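Glutaredoxin-like protein NrdH (Escherichia coli, PDB 1H75) probably carries electrons to the NrdEF ribonucleotide reductase through a redox-active disulfide, as a small protein of the glutaredoxin family. Local coordinates at residues A[18-21]-A[22-26]. Numbering follows the deposited sequence.
Sequences KRAM and ENRGF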
loop_
_atom_site.group_PDB
_atom_site.type_symbol
_atom_site.label_atom_id
_atom_site.label_comp_id
_atom_site.label_asym_id
_atom_site.label_seq_id
_atom_site.Cartn_x
_atom_site.Cartn_y
_atom_site.Cartn_z
ATOM N N LYS A 18 -0.596 2.460 -6.929
ATOM C CA LYS A 18 -1.351 1.448 -7.662
ATOM C C LYS A 18 -0.804 1.335 -9.087
ATOM O O LYS A 18 -0.528 0.241 -9.580
ATOM C CB LYS A 18 -2.840 1.825 -7.691
ATOM C CG LYS A 18 -3.704 0.986 -8.621
ATOM C CD LYS A 18 -5.165 1.446 -8.552
ATOM C CE LYS A 18 -6.027 0.780 -9.617
ATOM N NZ LYS A 18 -7.455 1.198 -9.494
ATOM N N ARG A 19 -0.657 2.479 -9.734
ATOM C CA ARG A 19 -0.138 2.545 -11.094
ATOM C C ARG A 19 1.269 1.943 -11.179
ATOM O O ARG A 19 1.592 1.228 -12.130
ATOM C CB ARG A 19 -0.092 4.003 -11.562
ATOM C CG ARG A 19 0.509 4.213 -12.952
ATOM C CD ARG A 19 -0.483 3.895 -14.066
ATOM N NE ARG A 19 -0.899 2.497 -14.067
ATOM C CZ ARG A 19 -1.653 1.943 -15.014
ATOM N NH1 ARG A 19 -2.071 2.677 -16.042
ATOM N NH2 ARG A 19 -2.004 0.666 -14.929
ATOM N N ALA A 20 2.105 2.243 -10.192
ATOM C CA ALA A 20 3.476 1.732 -10.176
ATOM C C ALA A 20 3.471 0.213 -10.072
ATOM O O ALA A 20 4.273 -0.477 -10.733
ATOM C CB ALA A 20 4.249 2.333 -9.010
ATOM N N MET A 21 2.585 -0.316 -9.237
ATOM C CA MET A 21 2.512 -1.768 -9.093
ATOM C C MET A 21 1.992 -2.412 -10.384
ATOM O O MET A 21 2.484 -3.459 -10.809
ATOM C CB MET A 21 1.628 -2.121 -7.909
ATOM C CG MET A 21 2.264 -1.655 -6.609
ATOM S SD MET A 21 1.718 -2.650 -5.226
ATOM C CE MET A 21 2.491 -1.775 -3.827
ATOM N N GLU A 22 1.000 -1.786 -11.006
ATOM C CA GLU A 22 0.456 -2.316 -12.245
ATOM C C GLU A 22 1.509 -2.270 -13.349
ATOM O O GLU A 22 1.583 -3.178 -14.186
ATOM C CB GLU A 22 -0.794 -1.517 -12.654
ATOM C CG GLU A 22 -1.940 -1.694 -11.640
ATOM C CD GLU A 22 -3.126 -0.765 -11.873
ATOM O OE1 GLU A 22 -4.217 -1.091 -11.359
ATOM O OE2 GLU A 22 -2.981 0.282 -12.540
ATOM N N ASN A 23 2.336 -1.227 -13.337
ATOM C CA ASN A 23 3.370 -1.078 -14.346
ATOM C C ASN A 23 4.401 -2.205 -14.244
ATOM O O ASN A 23 5.067 -2.524 -15.227
ATOM C CB ASN A 23 4.087 0.269 -14.215
ATOM C CG ASN A 23 3.265 1.432 -14.734
ATOM O OD1 ASN A 23 2.235 1.233 -15.376
ATOM N ND2 ASN A 23 3.726 2.654 -14.469
ATOM N N ARG A 24 4.508 -2.813 -13.066
ATOM C CA ARG A 24 5.470 -3.901 -12.831
ATOM C C ARG A 24 4.851 -5.288 -12.817
ATOM O O ARG A 24 5.512 -6.281 -12.475
ATOM C CB ARG A 24 6.199 -3.655 -11.515
ATOM C CG ARG A 24 7.020 -2.367 -11.500
ATOM C CD ARG A 24 7.349 -1.977 -10.064
ATOM N NE ARG A 24 8.331 -0.895 -9.980
ATOM C CZ ARG A 24 8.091 0.369 -10.306
ATOM N NH1 ARG A 24 6.892 0.731 -10.746
ATOM N NH2 ARG A 24 9.059 1.274 -10.186
ATOM N N GLY A 25 3.574 -5.355 -13.171
ATOM C CA GLY A 25 2.877 -6.629 -13.204
ATOM C C GLY A 25 2.669 -7.299 -11.854
ATOM O O GLY A 25 2.627 -8.530 -11.767
ATOM N N PHE A 26 2.534 -6.503 -10.793
ATOM C CA PHE A 26 2.307 -7.061 -9.459
ATOM C C PHE A 26 0.818 -7.293 -9.167
ATOM O O PHE A 26 -0.040 -6.552 -9.631
ATOM C CB PHE A 26 2.820 -6.121 -8.351
ATOM C CG PHE A 26 4.300 -5.836 -8.392
ATOM C CD1 PHE A 26 4.823 -4.788 -7.640
ATOM C CD2 PHE A 26 5.166 -6.606 -9.156
ATOM C CE1 PHE A 26 6.182 -4.512 -7.645
ATOM C CE2 PHE A 26 6.538 -6.333 -9.167
ATOM C CZ PHE A 26 7.045 -5.292 -8.416
#
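Arg24 runs extended back along the end of helix 12-23 to Ala20, and chi4 swings its guanidinium round. CB lies over one face of the Phe26 ring, offset toward its rim. With chi1 at -62°, CG stands beside the backbone N and passes 3.4 Å from Ala20 O; CD follows the same oxygen. Beyond it NE turns to Asn70 OD1, NH2 is hydrogen-bonded elsewhere, and NH1 bonds back to Ala20 O at 2.9 Å, in the guanidinium plane but above that of the carbonyl. Arg24 N adds a weak bond to this oxygen.

A Schellman motif ends the helix of the beta-alpha-beta unit 3-7, 12-23, 29-32, at the far end from the redox-active Cys11-Cys14 disulfide. Phe26 N gives Met21 O a nearly straight bond of 3.0 Å (169°), Gly25 N reaches Glu22 O, and Gly25 supplies the positive phi. Arg24 N approaches Met21 O from the opposite face to Phe26 N, so two donors grip that oxygen. Phe26 CD1 rests 4.2 Å from Met21 CB, and its ring meets His73 edge-to-face.

On the same last turn, Glu22 OE2 forms a 2.6 Å salt bridge with Arg19 NH2, the planar groups inclined at 69°. Asn23 OD1 sits over one face of the Arg19 guanidinium, offset toward its rim. Lys18 NZ stays 4.4 Å from Glu22 OE1, beyond a salt bridge, yet both cations would be expected to favour an ionised Glu22 carboxylate.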